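Local atomic coordinates of starch synthase I (PDB entry 4HLN), a protein that belongs to the plant starch synthases, glycosyltransferase-family enzymes built from two Rossmann-like domains that face each other in a GT-B fold. Residues E248-L253 with C264-N269; V276-A281 with L316-E321; H300-Q305 with Q376-L381; R430-P435 with Q471-G476; P463-E468 with W581-A586. All blocks are in the same frame, centred on the assembly; numbering follows the deposited sequence.

How the contacts relate
The five contacts follow the two-domain plan of a GT-B protein. Contacts 1, 2 and 3 lie in the N-terminal half, around the mixed sheet that contains strands 264-269 and 294-299; contacts 4 and 5 lie in the C-terminal half, beside the parallel sheet that contains strand 471-476. Contact 1 closes before contact 2 opens, yet strand 264-269 and helix 276-284 are consecutive and touch, with the contact centres about 16 Å apart. Contacts 2 and 3 alternate along the chain, as do contacts 4 and 5, whose centres are about 17 Å apart. Between the halves the centres of contacts 1 and 4 are about 50 Å apart, and each set lies within its own half of the chain.

Contact 1. Residues E248-L253 with C264-N269; sequences EAPLIL and CMFVVN
Pro250 lays CG of its ring against the outer end of the Phe266 ring, about equally far from CE1 and CZ, with CG to Phe266 CZ at 4.0 Å. This CG approaches the phenyl ring obliquely. The proline's CB is a looser neighbour of Cys264, 4.4 Å from its SG. Cys264 and Phe266 are two residues apart on a strand and thus turn their side chains to the same side of the sheet. Phe266 reaches the helix because CG stands anti to its carbonyl carbon (chi1 -69°). This is the helix-on-sheet layering of a Rossmann-like domain: the last turns of helix 235-252 lie beside strand 264-269, which runs between strands 126-130 and 294-299. Tyr290 packs edge-to-face on Phe266 and also touches Pro250. Proline suits its place, since it offers an apolar surface to the aromatic ring, and its nitrogen, having no hydrogen, fits the kink in the helix there. Across the kink, Ala249 O accepts from both Ile252 N, at 3.2 Å, and Leu253 N. On the other side of the strand, Met265 and Val267 meet helix 611-627.

Contact 2. Residues V276-A281 with L316-E321; sequences VPVLLA and LGLPPE
Leu318 divides its two methyl groups between neighbouring residues of a helix: CD2 meets CD2 of Leu279 at 3.5 Å, and CD1 meets CG1 of Val278 at 4.1 Å. In both pairs the side chains are set nearly perpendicular, so the leucine fork lies across its partners and does not run alongside them. The forked end of leucine fits this role, because two methyls on one carbon can serve two residues whose side chains leave the helix in different directions. Val278 presents CG1 by placing it anti to the backbone nitrogen (chi1 -171°), with its CB already directed at the loop. Leu279 starts out less directly: its CG stands anti to the carbonyl carbon (chi1 -70°), CD1 continues the chain, and the other branch, CD2, turns off it to meet Leu318. All these groups are apolar, and no hydrogen bond joins the two segments. Within the Rossmann-like N-terminal domain, helix 276-284 is thereby sandwiched: Val276 and Leu280 turn toward Phe266 of strand 264-269, while Val278 and Leu279 receive the loop that leads from strand 307-309 to helix 323-326. Just before Leu318 that loop turns at Gly317, whose positive phi of 65° is easily adopted by a residue without a side chain. Tyrosine hydroxyls bond to the loop as well, Tyr244 to Leu316 O and Tyr313 to Pro319 O. Tyr244 also packs on Leu279, and Tyr313 on Leu318.

Contact 3. Residues H300-Q305 with Q376-L381; sequences HNLAHQ and QGLNEL
The flat amide of Gln305 has CD2 of Leu378 lying above its plane, nearest NE2 at 3.3 Å and farther from CD at 3.7 Å. At its edge, NE2 donates in the amide plane to Leu302 O, a nearly straight bond of 2.8 Å and 170°. In the same loop, Ala303 CB lies over one face of the His304 ring, toward its rim, and Asn301 lies at the ring's edge. Gln305 NE2 also bonds to Gly374 O, and OE1 to Asn346 ND2, so both polar ends of this glutamine are satisfied and the amide is fixed in rotation under the leucine methyl. The same CD2 of Leu378 touches Leu302 CD2 at 3.8 Å. It gets there because CG stands anti to the backbone nitrogen (chi1 -169°), sending the branched end out from the helix. Leucine suits both positions, closing an apolar seam beside the bonded amide. Asn301 OD1 accepts from His304 N at 3.0 Å, an Asx motif that curls the chain, and from His304 ND1 as well. The loop runs from strand 294-299 to strand 307-309; it rests on helix 376-384, with Thr370 of helix 367-374 against Leu302 and Leu348 of helix 347-354 against Gln305.

Contact 4. Residues R430-P435 with Q471-G476; sequences RELGLP and QFVMLG
Gln471, first in the strand, runs antiparallel alongside the side chains of Leu434 and Pro435. Its NE2 donates to Pro435 O at 3.0 Å with an N-H...O angle of 162°, lying in the carbonyl plane and on a lone pair. The extended chain beyond CG (chi2 -176°) carries the amide that far. NE2 also rests against Pro435 CG at 3.4 Å. The other end of the amide, OE1, bonds to Gln429 NE2 and lies 3.7 Å from Leu434 CD1. Glutamine suits this buried place, for its two ends can serve a carbonyl oxygen and an amide hydrogen at once. Phe472 turns to the other face of the sheet, against Ile443 and Phe445 of the neighbouring strand. The C-terminal domain is Rossmann-like, with helices packed against a parallel sheet: strand 471-476 lies between strands 442-446 and 497-501, and helix 419-432 packs on one face. Val473 returns to the helix side, where its CG2 meets Leu432 CD1 at 3.9 Å, one side chain lying crosswise to the other. Between the two leucines the helix ends in a Schellman motif at Gly433, where phi is positive (85°). Arg498 bonds to the carbonyl oxygens of Leu432 and Gly433.

Contact 5. Residues P463-E468 with W581-A586; sequences PDLMRE and WALRTA
Arg584 stretches from CG to NE (chi2 -178°), while Glu468 bends at its own second torsion (-112°), and this brings the guanidinium and the carboxylate together between helix 576-592 and the loop after helix 455-466. Arg584 NE donates to Glu468 OE1 at 2.7 Å, a salt bridge that lies close to the guanidinium plane yet meets the carboxylate from above its plane. Asp464 OD1 makes a second salt bridge, 3.2 Å from Arg584 NH2. Arginine is apt here because NE and NH2 can face two acids along one edge of the flat group. Next to the charged groups, Leu465 CD2 rests against Leu583 CD1 at 4.2 Å, an apolar contact between the end of helix 455-466 and helix 576-592. The latter also carries Thr585 of the glycan pocket, whose hydroxyl lies over the Trp581 ring and donates to Trp581 O. Thr585 touches a bound alpha-D-glucopyranose. Asp464 OD1 has a second partner, Arg467 NH2, at 2.9 Å. Two acids and two arginines thus form a network in which one carboxylate oxygen is shared, which probably keeps the acids ionised and tempers the like charges of the arginines.

Contact 1. Residues E248-L253 with C264-N269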
# COMPACT_ATOMS: atom_id res chain seq x y z
N GLU A 248 13.41 -21.43 6.33
CA GLU A 248 13.50 -22.47 7.34
C GLU A 248 12.34 -22.53 8.33
O GLU A 248 11.95 -23.60 8.79
CB GLU A 248 14.82 -22.35 8.10
CG GLU A 248 15.98 -22.80 7.25
CD GLU A 248 15.84 -24.26 6.85
OE1 GLU A 248 15.75 -25.11 7.77
OE2 GLU A 248 15.81 -24.56 5.63
N ALA A 249 11.77 -21.37 8.66
CA ALA A 249 10.80 -21.30 9.74
C ALA A 249 9.66 -22.32 9.60
O ALA A 249 9.33 -23.04 10.55
CB ALA A 249 10.27 -19.88 9.90
N PRO A 250 9.05 -22.39 8.40
CA PRO A 250 7.91 -23.29 8.18
C PRO A 250 8.29 -24.77 8.25
O PRO A 250 7.44 -25.64 8.42
CB PRO A 250 7.45 -22.94 6.76
CG PRO A 250 8.00 -21.58 6.50
CD PRO A 250 9.32 -21.54 7.23
N LEU A 251 9.58 -25.04 8.14
CA LEU A 251 10.07 -26.41 8.20
C LEU A 251 10.52 -26.84 9.59
O LEU A 251 10.58 -28.03 9.87
CB LEU A 251 11.23 -26.59 7.24
CG LEU A 251 11.00 -26.22 5.78
CD1 LEU A 251 12.31 -26.21 4.98
CD2 LEU A 251 10.00 -27.15 5.15
N ILE A 252 10.84 -25.89 10.48
CA ILE A 252 11.43 -26.29 11.75
C ILE A 252 10.80 -25.80 13.03
O ILE A 252 11.10 -26.32 14.11
CB ILE A 252 12.93 -25.95 11.84
CG1 ILE A 252 13.14 -24.43 11.86
CG2 ILE A 252 13.72 -26.65 10.73
CD1 ILE A 252 14.54 -24.06 12.25
N LEU A 253 9.94 -24.79 12.95
CA LEU A 253 9.30 -24.29 14.16
C LEU A 253 8.02 -25.06 14.50
O LEU A 253 7.03 -25.01 13.76
CB LEU A 253 9.03 -22.79 14.06
CG LEU A 253 10.30 -21.93 13.96
CD1 LEU A 253 9.98 -20.46 14.00
CD2 LEU A 253 11.27 -22.26 15.08
N CYS A 264 2.85 -23.80 1.67
CA CYS A 264 2.64 -22.44 2.13
C CYS A 264 2.52 -21.43 1.02
O CYS A 264 3.07 -21.59 -0.07
CB CYS A 264 3.76 -22.04 3.07
SG CYS A 264 3.70 -23.05 4.55
N MET A 265 1.76 -20.38 1.30
CA MET A 265 1.84 -19.20 0.48
C MET A 265 2.78 -18.23 1.19
O MET A 265 2.49 -17.77 2.31
CB MET A 265 0.45 -18.58 0.23
CG MET A 265 0.51 -17.27 -0.60
SD MET A 265 1.32 -17.34 -2.23
CE MET A 265 0.14 -18.33 -3.14
N PHE A 266 3.93 -17.98 0.58
CA PHE A 266 4.83 -16.95 1.07
C PHE A 266 4.44 -15.62 0.47
O PHE A 266 4.40 -15.49 -0.75
CB PHE A 266 6.27 -17.25 0.68
CG PHE A 266 6.84 -18.43 1.38
CD1 PHE A 266 7.65 -18.26 2.48
CD2 PHE A 266 6.59 -19.71 0.92
CE1 PHE A 266 8.20 -19.36 3.13
CE2 PHE A 266 7.14 -20.80 1.55
CZ PHE A 266 7.95 -20.63 2.66
N VAL A 267 4.13 -14.65 1.32
CA VAL A 267 3.89 -13.28 0.88
C VAL A 267 5.10 -12.43 1.23
O VAL A 267 5.29 -12.04 2.39
CB VAL A 267 2.67 -12.68 1.55
CG1 VAL A 267 2.46 -11.27 1.07
CG2 VAL A 267 1.47 -13.51 1.25
N VAL A 268 5.94 -12.15 0.24
CA VAL A 268 7.16 -11.41 0.50
C VAL A 268 7.06 -9.92 0.15
O VAL A 268 6.65 -9.53 -0.93
CB VAL A 268 8.33 -12.10 -0.16
CG1 VAL A 268 8.21 -13.59 0.12
CG2 VAL A 268 8.31 -11.85 -1.65
N ASN A 269 7.41 -9.08 1.12
CA ASN A 269 7.19 -7.65 0.99
C ASN A 269 8.44 -6.92 0.61
O ASN A 269 9.42 -6.91 1.38
CB ASN A 269 6.62 -7.08 2.28
CG ASN A 269 5.21 -7.54 2.52
OD1 ASN A 269 4.25 -6.80 2.29
ND2 ASN A 269 5.05 -8.78 2.96

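Contact 2. Residues V276-A281 with L316-E321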
# COMPACT_ATOMS: atom_id res chain seq x y z
N VAL A 276 13.58 -14.54 -1.11
CA VAL A 276 12.86 -15.74 -0.70
C VAL A 276 12.40 -16.60 -1.89
O VAL A 276 12.69 -17.79 -1.94
CB VAL A 276 11.66 -15.36 0.20
CG1 VAL A 276 10.67 -16.50 0.28
CG2 VAL A 276 12.16 -14.94 1.57
N PRO A 277 11.69 -16.00 -2.86
CA PRO A 277 11.22 -16.76 -4.03
C PRO A 277 12.37 -17.29 -4.85
O PRO A 277 12.21 -18.29 -5.57
CB PRO A 277 10.44 -15.73 -4.84
CG PRO A 277 10.79 -14.41 -4.27
CD PRO A 277 11.21 -14.61 -2.87
N VAL A 278 13.53 -16.65 -4.75
CA VAL A 278 14.70 -17.16 -5.46
C VAL A 278 15.20 -18.41 -4.75
O VAL A 278 15.47 -19.43 -5.37
CB VAL A 278 15.83 -16.11 -5.58
CG1 VAL A 278 16.94 -16.60 -6.50
CG2 VAL A 278 15.28 -14.79 -6.08
N LEU A 279 15.31 -18.34 -3.43
CA LEU A 279 15.70 -19.47 -2.62
C LEU A 279 14.81 -20.67 -2.89
O LEU A 279 15.31 -21.78 -3.15
CB LEU A 279 15.67 -19.10 -1.13
CG LEU A 279 16.80 -18.12 -0.77
CD1 LEU A 279 16.76 -17.71 0.70
CD2 LEU A 279 18.17 -18.71 -1.18
N LEU A 280 13.50 -20.47 -2.83
CA LEU A 280 12.58 -21.57 -3.08
C LEU A 280 12.95 -22.26 -4.38
O LEU A 280 13.09 -23.49 -4.44
CB LEU A 280 11.15 -21.06 -3.16
CG LEU A 280 10.62 -20.46 -1.87
CD1 LEU A 280 9.22 -19.93 -2.07
CD2 LEU A 280 10.66 -21.49 -0.76
N ALA A 281 13.15 -21.46 -5.42
CA ALA A 281 13.42 -21.97 -6.75
C ALA A 281 14.83 -22.57 -6.92
O ALA A 281 15.03 -23.51 -7.70
CB ALA A 281 13.18 -20.88 -7.77
N LEU A 316 25.96 -14.21 -1.73
CA LEU A 316 24.58 -14.62 -1.46
C LEU A 316 24.42 -16.13 -1.26
O LEU A 316 23.36 -16.59 -0.88
CB LEU A 316 23.62 -14.14 -2.56
CG LEU A 316 23.73 -12.65 -2.93
CD1 LEU A 316 22.79 -12.30 -4.08
CD2 LEU A 316 23.47 -11.73 -1.73
N GLY A 317 25.48 -16.90 -1.51
CA GLY A 317 25.42 -18.33 -1.32
C GLY A 317 24.47 -19.12 -2.22
O GLY A 317 24.13 -20.25 -1.92
N LEU A 318 24.02 -18.51 -3.32
CA LEU A 318 23.27 -19.22 -4.36
C LEU A 318 24.22 -19.84 -5.37
O LEU A 318 25.37 -19.44 -5.48
CB LEU A 318 22.38 -18.25 -5.11
CG LEU A 318 21.28 -17.56 -4.32
CD1 LEU A 318 20.79 -16.37 -5.13
CD2 LEU A 318 20.14 -18.52 -4.03
N PRO A 319 23.72 -20.80 -6.16
CA PRO A 319 24.59 -21.36 -7.20
C PRO A 319 24.84 -20.39 -8.36
O PRO A 319 24.09 -19.45 -8.56
CB PRO A 319 23.82 -22.60 -7.68
CG PRO A 319 22.86 -22.91 -6.54
CD PRO A 319 22.48 -21.57 -5.98
N PRO A 320 25.90 -20.61 -9.13
CA PRO A 320 26.29 -19.72 -10.22
C PRO A 320 25.26 -19.53 -11.34
O PRO A 320 25.23 -18.45 -11.92
CB PRO A 320 27.55 -20.39 -10.77
CG PRO A 320 28.11 -21.11 -9.57
CD PRO A 320 26.90 -21.68 -8.92
N GLU A 321 24.46 -20.55 -11.65
CA GLU A 321 23.52 -20.50 -12.77
C GLU A 321 22.42 -19.51 -12.50
O GLU A 321 21.75 -19.03 -13.43
CB GLU A 321 22.86 -21.87 -13.01
CG GLU A 321 23.80 -23.05 -12.84
CD GLU A 321 23.93 -23.47 -11.39
OE1 GLU A 321 22.89 -23.78 -10.77
OE2 GLU A 321 25.07 -23.49 -10.88

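Contact 3. Residues H300-Q305 with Q376-L381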
# COMPACT_ATOMS: atom_id res chain seq x y z
N HIS A 300 5.37 -2.22 -2.50
CA HIS A 300 4.84 -0.95 -2.03
C HIS A 300 5.56 0.24 -2.69
O HIS A 300 4.99 1.31 -2.84
CB HIS A 300 4.91 -0.87 -0.51
CG HIS A 300 4.16 -1.96 0.18
ND1 HIS A 300 4.78 -3.06 0.74
CD2 HIS A 300 2.83 -2.14 0.39
CE1 HIS A 300 3.87 -3.86 1.26
NE2 HIS A 300 2.68 -3.33 1.07
N ASN A 301 6.81 0.04 -3.09
CA ASN A 301 7.54 1.07 -3.83
C ASN A 301 8.55 0.48 -4.81
O ASN A 301 8.97 -0.67 -4.67
CB ASN A 301 8.27 2.01 -2.89
CG ASN A 301 9.56 1.41 -2.35
OD1 ASN A 301 10.61 1.48 -2.98
ND2 ASN A 301 9.46 0.79 -1.17
N LEU A 302 8.96 1.30 -5.77
CA LEU A 302 9.88 0.94 -6.83
C LEU A 302 11.20 1.69 -6.72
O LEU A 302 12.11 1.48 -7.52
CB LEU A 302 9.24 1.23 -8.19
CG LEU A 302 8.02 0.40 -8.55
CD1 LEU A 302 7.56 0.66 -10.00
CD2 LEU A 302 8.37 -1.06 -8.38
N ALA A 303 11.30 2.59 -5.75
CA ALA A 303 12.52 3.36 -5.55
C ALA A 303 13.67 2.51 -5.04
O ALA A 303 14.79 2.63 -5.52
CB ALA A 303 12.26 4.48 -4.57
N HIS A 304 13.38 1.66 -4.05
CA HIS A 304 14.40 0.84 -3.39
C HIS A 304 14.31 -0.61 -3.79
O HIS A 304 13.45 -1.34 -3.31
CB HIS A 304 14.31 1.00 -1.88
CG HIS A 304 14.16 2.41 -1.45
ND1 HIS A 304 12.93 3.03 -1.34
CD2 HIS A 304 15.08 3.36 -1.18
CE1 HIS A 304 13.10 4.29 -0.98
NE2 HIS A 304 14.40 4.51 -0.88
N GLN A 305 15.23 -1.02 -4.64
CA GLN A 305 15.17 -2.31 -5.29
C GLN A 305 16.19 -3.28 -4.74
O GLN A 305 16.30 -4.41 -5.19
CB GLN A 305 15.36 -2.10 -6.79
CG GLN A 305 14.34 -1.13 -7.34
CD GLN A 305 14.42 -0.96 -8.85
OE1 GLN A 305 15.19 -1.63 -9.53
NE2 GLN A 305 13.60 -0.06 -9.37
N GLN A 376 12.67 2.47 -16.60
CA GLN A 376 12.09 1.75 -17.72
C GLN A 376 12.42 0.26 -17.72
O GLN A 376 11.60 -0.55 -18.15
CB GLN A 376 12.55 2.38 -19.02
CG GLN A 376 11.76 1.93 -20.22
CD GLN A 376 12.26 2.58 -21.49
OE1 GLN A 376 12.79 1.90 -22.38
NE2 GLN A 376 12.09 3.91 -21.59
N GLY A 377 13.62 -0.09 -17.24
CA GLY A 377 14.06 -1.48 -17.27
C GLY A 377 13.09 -2.33 -16.46
O GLY A 377 12.56 -3.35 -16.92
N LEU A 378 12.85 -1.89 -15.24
CA LEU A 378 11.97 -2.60 -14.34
C LEU A 378 10.54 -2.62 -14.89
O LEU A 378 9.84 -3.61 -14.74
CB LEU A 378 11.98 -1.95 -12.96
CG LEU A 378 11.28 -2.80 -11.89
CD1 LEU A 378 11.90 -4.20 -11.82
CD2 LEU A 378 11.35 -2.14 -10.53
N ASN A 379 10.12 -1.53 -15.50
CA ASN A 379 8.76 -1.45 -16.01
C ASN A 379 8.48 -2.49 -17.10
O ASN A 379 7.43 -3.14 -17.10
CB ASN A 379 8.47 -0.04 -16.51
CG ASN A 379 6.99 0.25 -16.60
OD1 ASN A 379 6.16 -0.66 -16.55
ND2 ASN A 379 6.65 1.53 -16.72
N GLU A 380 9.42 -2.67 -18.01
CA GLU A 380 9.25 -3.66 -19.05
C GLU A 380 9.23 -5.07 -18.47
O GLU A 380 8.50 -5.95 -18.93
CB GLU A 380 10.33 -3.50 -20.11
CG GLU A 380 9.99 -2.43 -21.13
CD GLU A 380 11.21 -1.68 -21.62
OE1 GLU A 380 11.04 -0.73 -22.42
OE2 GLU A 380 12.34 -2.04 -21.21
N LEU A 381 10.03 -5.27 -17.43
CA LEU A 381 10.07 -6.54 -16.73
C LEU A 381 8.70 -6.86 -16.13
O LEU A 381 8.15 -7.92 -16.36
CB LEU A 381 11.11 -6.47 -15.63
CG LEU A 381 11.64 -7.82 -15.20
CD1 LEU A 381 12.12 -8.57 -16.42
CD2 LEU A 381 12.76 -7.62 -14.21

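Contact 4. Residues R430-P435 with Q471-G476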
# COMPACT_ATOMS: atom_id res chain seq x y z
N ARG A 430 -19.99 26.42 8.57
CA ARG A 430 -20.05 27.29 9.74
C ARG A 430 -18.77 27.23 10.57
O ARG A 430 -18.18 28.26 10.89
CB ARG A 430 -21.30 26.98 10.58
CG ARG A 430 -22.61 27.37 9.87
CD ARG A 430 -23.79 27.37 10.84
NE ARG A 430 -24.88 26.54 10.34
CZ ARG A 430 -25.95 26.99 9.70
NH1 ARG A 430 -26.08 28.28 9.47
NH2 ARG A 430 -26.89 26.16 9.29
N GLU A 431 -18.32 26.03 10.88
CA GLU A 431 -17.08 25.85 11.62
C GLU A 431 -15.87 26.52 10.93
O GLU A 431 -14.94 26.98 11.60
CB GLU A 431 -16.82 24.36 11.79
CG GLU A 431 -15.80 23.99 12.84
CD GLU A 431 -15.62 22.47 12.94
OE1 GLU A 431 -16.42 21.73 12.31
OE2 GLU A 431 -14.68 22.03 13.64
N LEU A 432 -15.88 26.57 9.61
CA LEU A 432 -14.74 27.09 8.86
C LEU A 432 -14.91 28.57 8.51
O LEU A 432 -13.96 29.22 8.07
CB LEU A 432 -14.50 26.28 7.59
CG LEU A 432 -14.21 24.80 7.81
CD1 LEU A 432 -14.27 24.01 6.53
CD2 LEU A 432 -12.88 24.61 8.49
N GLY A 433 -16.11 29.08 8.71
CA GLY A 433 -16.38 30.48 8.45
C GLY A 433 -16.72 30.75 7.00
O GLY A 433 -16.64 31.88 6.50
N LEU A 434 -17.11 29.69 6.30
CA LEU A 434 -17.48 29.84 4.91
C LEU A 434 -18.94 30.24 4.76
O LEU A 434 -19.78 29.92 5.62
CB LEU A 434 -17.24 28.53 4.17
CG LEU A 434 -15.77 28.16 4.02
CD1 LEU A 434 -15.65 26.72 3.56
CD2 LEU A 434 -15.09 29.12 3.04
N PRO A 435 -19.23 30.96 3.68
CA PRO A 435 -20.63 31.21 3.32
C PRO A 435 -21.44 29.91 3.29
O PRO A 435 -21.12 28.96 2.55
CB PRO A 435 -20.52 31.85 1.93
CG PRO A 435 -19.04 31.72 1.51
CD PRO A 435 -18.29 31.67 2.80
N GLN A 471 -15.90 26.25 -3.02
CA GLN A 471 -15.17 26.39 -1.77
C GLN A 471 -14.17 25.24 -1.65
O GLN A 471 -14.39 24.14 -2.16
CB GLN A 471 -16.13 26.43 -0.59
CG GLN A 471 -17.40 27.21 -0.87
CD GLN A 471 -18.29 27.31 0.35
OE1 GLN A 471 -18.43 26.34 1.11
NE2 GLN A 471 -18.88 28.48 0.56
N PHE A 472 -13.04 25.50 -1.00
CA PHE A 472 -11.98 24.53 -0.94
C PHE A 472 -11.31 24.58 0.42
O PHE A 472 -10.74 25.59 0.81
CB PHE A 472 -10.94 24.80 -2.03
CG PHE A 472 -9.80 23.85 -2.00
CD1 PHE A 472 -9.79 22.73 -2.82
CD2 PHE A 472 -8.74 24.05 -1.14
CE1 PHE A 472 -8.73 21.83 -2.78
CE2 PHE A 472 -7.68 23.15 -1.10
CZ PHE A 472 -7.68 22.04 -1.92
N VAL A 473 -11.38 23.49 1.15
CA VAL A 473 -10.71 23.44 2.43
C VAL A 473 -9.67 22.34 2.40
O VAL A 473 -9.93 21.22 1.97
CB VAL A 473 -11.69 23.18 3.59
CG1 VAL A 473 -12.59 21.98 3.28
CG2 VAL A 473 -10.92 22.97 4.89
N MET A 474 -8.47 22.66 2.85
CA MET A 474 -7.50 21.61 3.02
C MET A 474 -7.02 21.63 4.46
O MET A 474 -6.86 22.69 5.06
CB MET A 474 -6.36 21.72 2.00
CG MET A 474 -5.49 22.94 2.14
SD MET A 474 -4.40 23.15 0.71
CE MET A 474 -3.36 21.70 0.82
N LEU A 475 -6.84 20.45 5.01
CA LEU A 475 -6.35 20.28 6.36
C LEU A 475 -5.08 19.46 6.27
O LEU A 475 -5.06 18.40 5.63
CB LEU A 475 -7.38 19.54 7.21
CG LEU A 475 -6.83 18.69 8.36
CD1 LEU A 475 -6.49 19.55 9.54
CD2 LEU A 475 -7.80 17.61 8.78
N GLY A 476 -4.03 19.93 6.91
CA GLY A 476 -2.81 19.16 6.98
C GLY A 476 -1.68 19.96 7.57
O GLY A 476 -1.82 21.16 7.82

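Contact 5. Residues P463-E468 with W581-A586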
# COMPACT_ATOMS: atom_id res chain seq x y z
N PRO A 463 -5.09 29.07 -8.12
CA PRO A 463 -5.50 30.33 -8.75
C PRO A 463 -6.50 30.12 -9.88
O PRO A 463 -7.54 30.77 -9.93
CB PRO A 463 -4.18 30.88 -9.29
CG PRO A 463 -3.14 30.29 -8.37
CD PRO A 463 -3.63 28.90 -8.12
N ASP A 464 -6.21 29.18 -10.77
CA ASP A 464 -7.09 28.87 -11.87
C ASP A 464 -8.42 28.31 -11.35
O ASP A 464 -9.45 28.37 -12.02
CB ASP A 464 -6.41 27.86 -12.79
CG ASP A 464 -6.80 28.02 -14.24
OD1 ASP A 464 -7.93 28.48 -14.50
OD2 ASP A 464 -5.97 27.70 -15.11
N LEU A 465 -8.38 27.77 -10.14
CA LEU A 465 -9.51 27.05 -9.56
C LEU A 465 -10.50 27.99 -8.88
O LEU A 465 -11.71 27.75 -8.92
CB LEU A 465 -9.01 25.99 -8.58
CG LEU A 465 -9.96 24.92 -8.01
CD1 LEU A 465 -10.62 25.38 -6.72
CD2 LEU A 465 -11.00 24.48 -9.03
N MET A 466 -9.99 29.05 -8.26
CA MET A 466 -10.82 30.07 -7.63
C MET A 466 -11.53 30.97 -8.64
O MET A 466 -12.39 31.77 -8.27
CB MET A 466 -9.99 30.91 -6.66
CG MET A 466 -9.18 30.10 -5.65
SD MET A 466 -10.09 29.47 -4.21
CE MET A 466 -11.07 28.16 -4.93
N ARG A 467 -11.18 30.85 -9.91
CA ARG A 467 -11.94 31.50 -10.98
C ARG A 467 -13.39 31.00 -11.00
O ARG A 467 -14.26 31.61 -11.61
CB ARG A 467 -11.29 31.23 -12.34
CG ARG A 467 -10.03 32.02 -12.63
CD ARG A 467 -9.42 31.60 -13.96
NE ARG A 467 -8.50 32.60 -14.49
CZ ARG A 467 -7.28 32.33 -14.96
NH1 ARG A 467 -6.51 33.32 -15.41
NH2 ARG A 467 -6.83 31.09 -14.97
N GLU A 468 -13.63 29.88 -10.33
CA GLU A 468 -14.95 29.26 -10.35
C GLU A 468 -15.66 29.47 -9.02
O GLU A 468 -15.03 29.85 -8.03
CB GLU A 468 -14.82 27.76 -10.63
CG GLU A 468 -13.72 27.40 -11.62
CD GLU A 468 -14.27 26.85 -12.93
OE1 GLU A 468 -13.49 26.70 -13.90
OE2 GLU A 468 -15.49 26.56 -13.00
N TRP A 581 -9.13 19.73 -15.21
CA TRP A 581 -10.12 19.19 -16.12
C TRP A 581 -11.08 18.27 -15.35
O TRP A 581 -12.30 18.45 -15.39
CB TRP A 581 -9.47 18.47 -17.29
CG TRP A 581 -10.48 17.84 -18.18
CD1 TRP A 581 -11.18 18.45 -19.18
CD2 TRP A 581 -10.94 16.48 -18.14
NE1 TRP A 581 -12.04 17.55 -19.78
CE2 TRP A 581 -11.91 16.34 -19.16
CE3 TRP A 581 -10.62 15.37 -17.35
CZ2 TRP A 581 -12.56 15.13 -19.40
CZ3 TRP A 581 -11.26 14.17 -17.59
CH2 TRP A 581 -12.22 14.06 -18.61
N ALA A 582 -10.51 17.32 -14.61
CA ALA A 582 -11.32 16.39 -13.82
C ALA A 582 -12.16 17.09 -12.75
O ALA A 582 -13.33 16.76 -12.56
CB ALA A 582 -10.44 15.36 -13.19
N LEU A 583 -11.57 18.04 -12.04
CA LEU A 583 -12.32 18.83 -11.08
C LEU A 583 -13.52 19.47 -11.74
O LEU A 583 -14.64 19.38 -11.23
CB LEU A 583 -11.45 19.92 -10.47
CG LEU A 583 -10.53 19.38 -9.39
CD1 LEU A 583 -9.80 20.51 -8.72
CD2 LEU A 583 -11.36 18.63 -8.39
N ARG A 584 -13.29 20.12 -12.87
CA ARG A 584 -14.37 20.79 -13.56
C ARG A 584 -15.40 19.79 -14.03
O ARG A 584 -16.60 20.04 -13.94
CB ARG A 584 -13.85 21.62 -14.71
CG ARG A 584 -13.16 22.88 -14.25
CD ARG A 584 -12.71 23.70 -15.43
NE ARG A 584 -11.85 24.80 -15.02
CZ ARG A 584 -10.54 24.85 -15.24
NH1 ARG A 584 -9.94 23.84 -15.89
NH2 ARG A 584 -9.83 25.89 -14.82
N THR A 585 -14.94 18.65 -14.51
CA THR A 585 -15.86 17.62 -14.95
C THR A 585 -16.77 17.18 -13.80
O THR A 585 -17.97 17.02 -13.97
CB THR A 585 -15.10 16.42 -15.50
OG1 THR A 585 -14.28 16.85 -16.59
CG2 THR A 585 -16.07 15.34 -15.97
N ALA A 586 -16.18 17.00 -12.62
CA ALA A 586 -16.95 16.54 -11.47
C ALA A 586 -17.89 17.65 -10.99
O ALA A 586 -19.06 17.40 -10.70
CB ALA A 586 -16.03 16.08 -10.35